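Local atomic coordinates of putative carbohydrate-active enzyme (Uncultured organism, PDB entry 5WH8), a protein that probably hydrolyses O-glycosidic bonds in cellulose, through a glycoside hydrolase family 5 domain that is one piece of a longer, multi-modular cellulase. Residues S133-I146 / I168-C182. Numbering follows the deposited sequence.
With EDO (1,2-ethanediol), chain B.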
# COMPACT_ATOMS: atom_id res chain seq x y z
N SER A 133 5.31 15.37 0.57
CA SER A 133 5.19 15.59 2.01
C SER A 133 4.81 17.04 2.32
O SER A 133 4.03 17.27 3.24
CB SER A 133 6.48 15.19 2.74
OG SER A 133 7.64 15.85 2.25
N ALA A 134 5.32 18.00 1.54
CA ALA A 134 4.88 19.39 1.70
C ALA A 134 3.41 19.56 1.28
O ALA A 134 2.63 20.20 1.97
CB ALA A 134 5.76 20.32 0.88
N LYS A 135 3.02 18.96 0.17
CA LYS A 135 1.66 19.11 -0.36
C LYS A 135 0.63 18.45 0.54
O LYS A 135 -0.47 18.98 0.71
CB LYS A 135 1.58 18.53 -1.77
CG LYS A 135 0.22 18.65 -2.47
CD LYS A 135 -0.13 20.10 -2.76
CE LYS A 135 -1.29 20.20 -3.76
NZ LYS A 135 -2.52 19.56 -3.25
N HIS A 136 0.99 17.31 1.13
CA HIS A 136 -0.00 16.51 1.86
C HIS A 136 0.21 16.50 3.37
O HIS A 136 -0.38 15.68 4.07
CB HIS A 136 -0.01 15.09 1.28
CG HIS A 136 -0.44 15.07 -0.14
ND1 HIS A 136 -1.72 15.41 -0.54
CD2 HIS A 136 0.26 14.85 -1.28
CE1 HIS A 136 -1.79 15.37 -1.86
NE2 HIS A 136 -0.60 15.04 -2.33
N LYS A 137 0.99 17.47 3.88
CA LYS A 137 1.20 17.59 5.33
C LYS A 137 -0.10 17.56 6.12
O LYS A 137 -0.20 16.91 7.17
CB LYS A 137 1.94 18.90 5.66
CG LYS A 137 1.99 19.21 7.18
CD LYS A 137 2.58 20.58 7.50
CE LYS A 137 2.63 20.81 9.02
NZ LYS A 137 3.00 22.20 9.39
N ASP A 138 -1.09 18.31 5.65
CA ASP A 138 -2.33 18.49 6.41
C ASP A 138 -3.38 17.44 6.05
O ASP A 138 -4.52 17.51 6.51
CB ASP A 138 -2.88 19.89 6.18
CG ASP A 138 -1.96 20.98 6.74
OD1 ASP A 138 -1.27 20.74 7.75
OD2 ASP A 138 -1.92 22.07 6.14
N ASP A 139 -3.00 16.48 5.20
CA ASP A 139 -3.88 15.35 4.87
C ASP A 139 -3.66 14.19 5.86
O ASP A 139 -2.61 13.53 5.83
CB ASP A 139 -3.61 14.87 3.43
CG ASP A 139 -4.08 15.85 2.37
OD1 ASP A 139 -4.98 16.66 2.64
OD2 ASP A 139 -3.57 15.78 1.25
N LYS A 140 -4.66 13.95 6.71
CA LYS A 140 -4.61 12.93 7.77
C LYS A 140 -4.63 11.52 7.21
O LYS A 140 -4.26 10.59 7.92
CB LYS A 140 -5.81 13.05 8.72
CG LYS A 140 -5.74 14.16 9.75
CD LYS A 140 -6.88 13.93 10.75
CE LYS A 140 -6.90 14.95 11.86
NZ LYS A 140 -7.94 14.58 12.84
N HIS A 141 -5.08 11.37 5.97
CA HIS A 141 -5.40 10.04 5.45
C HIS A 141 -4.30 9.39 4.61
O HIS A 141 -4.46 8.23 4.19
CB HIS A 141 -6.68 10.09 4.63
CG HIS A 141 -6.54 10.82 3.33
ND1 HIS A 141 -6.16 12.15 3.26
CD2 HIS A 141 -6.77 10.42 2.06
CE1 HIS A 141 -6.14 12.52 1.99
NE2 HIS A 141 -6.52 11.49 1.24
N VAL A 142 -3.21 10.10 4.34
CA VAL A 142 -2.13 9.53 3.52
C VAL A 142 -1.08 8.75 4.33
O VAL A 142 -0.80 9.04 5.51
CB VAL A 142 -1.38 10.62 2.70
CG1 VAL A 142 -2.31 11.27 1.68
CG2 VAL A 142 -0.73 11.67 3.60
N LEU A 143 -0.52 7.73 3.69
CA LEU A 143 0.65 7.00 4.20
C LEU A 143 1.69 7.01 3.09
O LEU A 143 1.33 6.95 1.92
CB LEU A 143 0.33 5.55 4.58
CG LEU A 143 -0.67 5.34 5.73
CD1 LEU A 143 -2.09 5.43 5.20
CD2 LEU A 143 -0.48 4.00 6.42
N TYR A 144 2.97 7.07 3.44
CA TYR A 144 4.06 7.20 2.47
C TYR A 144 4.87 5.90 2.35
O TYR A 144 5.60 5.52 3.28
CB TYR A 144 4.97 8.39 2.88
CG TYR A 144 4.28 9.76 3.00
CD1 TYR A 144 3.32 10.18 2.07
CD2 TYR A 144 4.63 10.64 4.03
CE1 TYR A 144 2.74 11.43 2.18
CE2 TYR A 144 4.04 11.87 4.15
CZ TYR A 144 3.09 12.27 3.22
OH TYR A 144 2.52 13.52 3.32
N GLU A 145 4.74 5.19 1.22
CA GLU A 145 5.47 3.95 0.97
C GLU A 145 6.67 4.29 0.08
O GLU A 145 6.51 4.46 -1.14
CB GLU A 145 4.55 2.90 0.34
CG GLU A 145 5.22 1.55 0.05
CD GLU A 145 4.28 0.47 -0.44
OE1 GLU A 145 3.09 0.77 -0.71
OE2 GLU A 145 4.74 -0.69 -0.60
N ILE A 146 7.85 4.41 0.68
CA ILE A 146 8.98 5.09 0.04
C ILE A 146 9.77 4.23 -0.99
O ILE A 146 10.53 4.80 -1.79
CB ILE A 146 9.96 5.69 1.13
CG1 ILE A 146 10.42 4.61 2.12
CG2 ILE A 146 9.28 6.85 1.86
CD1 ILE A 146 11.63 5.05 3.00
N ILE A 168 13.73 9.86 4.40
CA ILE A 168 12.86 10.14 5.54
C ILE A 168 13.10 11.55 6.10
O ILE A 168 12.13 12.24 6.43
CB ILE A 168 12.99 9.06 6.64
CG1 ILE A 168 12.34 7.76 6.12
CG2 ILE A 168 12.34 9.52 7.95
CD1 ILE A 168 12.50 6.59 7.04
N PRO A 169 14.36 12.01 6.18
CA PRO A 169 14.51 13.40 6.66
C PRO A 169 13.86 14.45 5.75
O PRO A 169 13.43 15.51 6.22
CB PRO A 169 16.04 13.58 6.71
CG PRO A 169 16.57 12.19 6.92
CD PRO A 169 15.66 11.32 6.08
N VAL A 170 13.82 14.17 4.46
CA VAL A 170 13.19 15.07 3.49
C VAL A 170 11.68 15.10 3.71
O VAL A 170 11.05 16.16 3.61
CB VAL A 170 13.52 14.62 2.05
CG1 VAL A 170 12.72 15.40 1.03
CG2 VAL A 170 15.02 14.76 1.78
N ILE A 171 11.11 13.95 4.01
CA ILE A 171 9.68 13.88 4.32
C ILE A 171 9.37 14.56 5.67
O ILE A 171 8.45 15.37 5.78
CB ILE A 171 9.20 12.41 4.34
CG1 ILE A 171 9.22 11.85 2.91
CG2 ILE A 171 7.82 12.28 5.01
CD1 ILE A 171 8.87 10.34 2.85
N ARG A 172 10.15 14.24 6.69
CA ARG A 172 9.83 14.65 8.06
C ARG A 172 10.07 16.14 8.30
O ARG A 172 9.47 16.71 9.20
CB ARG A 172 10.63 13.80 9.05
CG ARG A 172 10.16 12.33 9.12
CD ARG A 172 8.85 12.24 9.90
NE ARG A 172 8.04 11.03 9.73
CZ ARG A 172 8.16 9.92 10.45
NH1 ARG A 172 9.11 9.80 11.38
NH2 ARG A 172 7.35 8.90 10.20
N LYS A 173 10.90 16.78 7.48
CA LYS A 173 11.05 18.24 7.62
C LYS A 173 9.75 18.96 7.24
O LYS A 173 9.49 20.07 7.71
CB LYS A 173 12.22 18.76 6.79
CG LYS A 173 11.99 18.88 5.32
CD LYS A 173 13.11 19.66 4.66
CE LYS A 173 13.03 19.57 3.15
NZ LYS A 173 11.93 20.40 2.60
N ASN A 174 8.95 18.34 6.37
CA ASN A 174 7.66 18.89 5.94
C ASN A 174 6.44 18.35 6.69
O ASN A 174 5.45 19.07 6.91
CB ASN A 174 7.43 18.61 4.45
CG ASN A 174 8.46 19.27 3.56
OD1 ASN A 174 8.84 20.43 3.78
ND2 ASN A 174 8.91 18.55 2.55
N ASP A 175 6.50 17.07 7.05
CA ASP A 175 5.35 16.32 7.55
C ASP A 175 5.81 15.41 8.69
O ASP A 175 6.18 14.24 8.49
CB ASP A 175 4.73 15.51 6.39
CG ASP A 175 3.39 14.91 6.74
OD1 ASP A 175 3.00 14.97 7.93
OD2 ASP A 175 2.72 14.37 5.82
N PRO A 176 5.85 15.95 9.91
CA PRO A 176 6.51 15.26 11.03
C PRO A 176 5.86 13.97 11.54
O PRO A 176 6.58 13.16 12.14
CB PRO A 176 6.48 16.32 12.15
CG PRO A 176 6.37 17.61 11.46
CD PRO A 176 5.59 17.38 10.20
N ASP A 177 4.56 13.77 11.34
CA ASP A 177 3.84 12.70 12.05
C ASP A 177 3.24 11.57 11.17
O ASP A 177 2.75 10.56 11.67
CB ASP A 177 2.73 13.34 12.89
CG ASP A 177 3.30 14.19 14.01
OD1 ASP A 177 3.90 13.60 14.93
OD2 ASP A 177 3.18 15.43 13.96
N LYS A 178 3.30 11.74 9.86
CA LYS A 178 2.64 10.81 8.93
C LYS A 178 3.39 9.47 8.91
O LYS A 178 4.60 9.45 9.03
CB LYS A 178 2.61 11.46 7.55
CG LYS A 178 1.32 11.25 6.72
CD LYS A 178 0.07 11.72 7.42
CE LYS A 178 0.08 13.20 7.76
NZ LYS A 178 0.09 14.08 6.55
N ILE A 179 2.67 8.35 8.83
CA ILE A 179 3.31 7.03 8.76
C ILE A 179 4.10 6.85 7.47
O ILE A 179 3.61 7.16 6.37
CB ILE A 179 2.29 5.90 8.89
CG1 ILE A 179 1.57 6.02 10.23
CG2 ILE A 179 2.96 4.50 8.73
CD1 ILE A 179 0.54 4.95 10.50
N ILE A 180 5.34 6.38 7.63
CA ILE A 180 6.21 5.99 6.52
C ILE A 180 6.34 4.47 6.56
O ILE A 180 6.56 3.89 7.64
CB ILE A 180 7.60 6.66 6.61
CG1 ILE A 180 7.42 8.17 6.42
CG2 ILE A 180 8.56 6.10 5.58
CD1 ILE A 180 8.65 9.00 6.73
N ILE A 181 6.16 3.83 5.41
CA ILE A 181 6.26 2.36 5.29
C ILE A 181 7.49 2.08 4.44
O ILE A 181 7.57 2.54 3.30
CB ILE A 181 5.02 1.71 4.62
CG1 ILE A 181 3.71 2.18 5.27
CG2 ILE A 181 5.13 0.15 4.68
CD1 ILE A 181 2.43 1.78 4.52
N CYS A 182 8.43 1.31 4.99
CA CYS A 182 9.73 1.08 4.38
C CYS A 182 9.88 -0.33 3.85
O CYS A 182 9.75 -1.29 4.62
CB CYS A 182 10.84 1.34 5.40
SG CYS A 182 12.54 1.23 4.70
C1 EDO B . -1.24 8.57 8.82
O1 EDO B . -0.12 8.33 8.00
C2 EDO B . -2.44 7.83 8.26
O2 EDO B . -3.58 8.21 9.01
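With chi1 of -58°, Y144 carries its ring clear of its own carbonyl carbon and out to the carboxylate of D175, whose CG stands anti to the backbone N (chi1 -169°), while K178 coils through three successive bends to bring its ammonium to the same oxygen. Y144 lies on strand 142-145 of the family's TIM barrel, and D175 and K178 in the loop leading to its parallel neighbour 180-182, the strands being linked through helix 157-172 as a beta-alpha-beta unit. Y144 OH donates to D175 OD2 at 2.6 Å, nearly along the C-O axis, with ring and carboxylate planes almost perpendicular. K178 NZ forms a salt bridge with this OD2 from the syn side, and the ammonium and the hydroxyl, both directed at one oxygen, probably stabilise the carboxylate as an anion. K178 NZ also binds K137 O at 2.9 Å and D139 O at 2.8 Å, in both cases from above the carbonyl plane, pinning the turns between helix 122-135 and strand 142-145. On its way there, K178 CB passes the Y144 ring 3.7 Å from CE2; I171 CG2 lies 3.7 Å from Y144 CD2, and W129 also meets this ring.

Between the strands, Y144 N donates to I179 O, I181 N to Y144 O and I146 N to I181 O. I146 CG2 packs on I171 CD1 and I180 CG2, between the strands and helix 157-172. E145 points to the face shared with I181, opposite that of Y144 and I180, where its carboxylate forms a salt bridge with R64 and a hydrogen bond with T236. Near the start of the strand pair, a 1,2-ethanediol, probably from the crystallisation liquor, bridges V142 O and I179 N through O1. Beside the end of helix 122-135, S133 OG, also bonded to W129 O, accepts a hydrogen bond from N174 ND2 at 3.0 Å, lying almost exactly in the amide plane of N174.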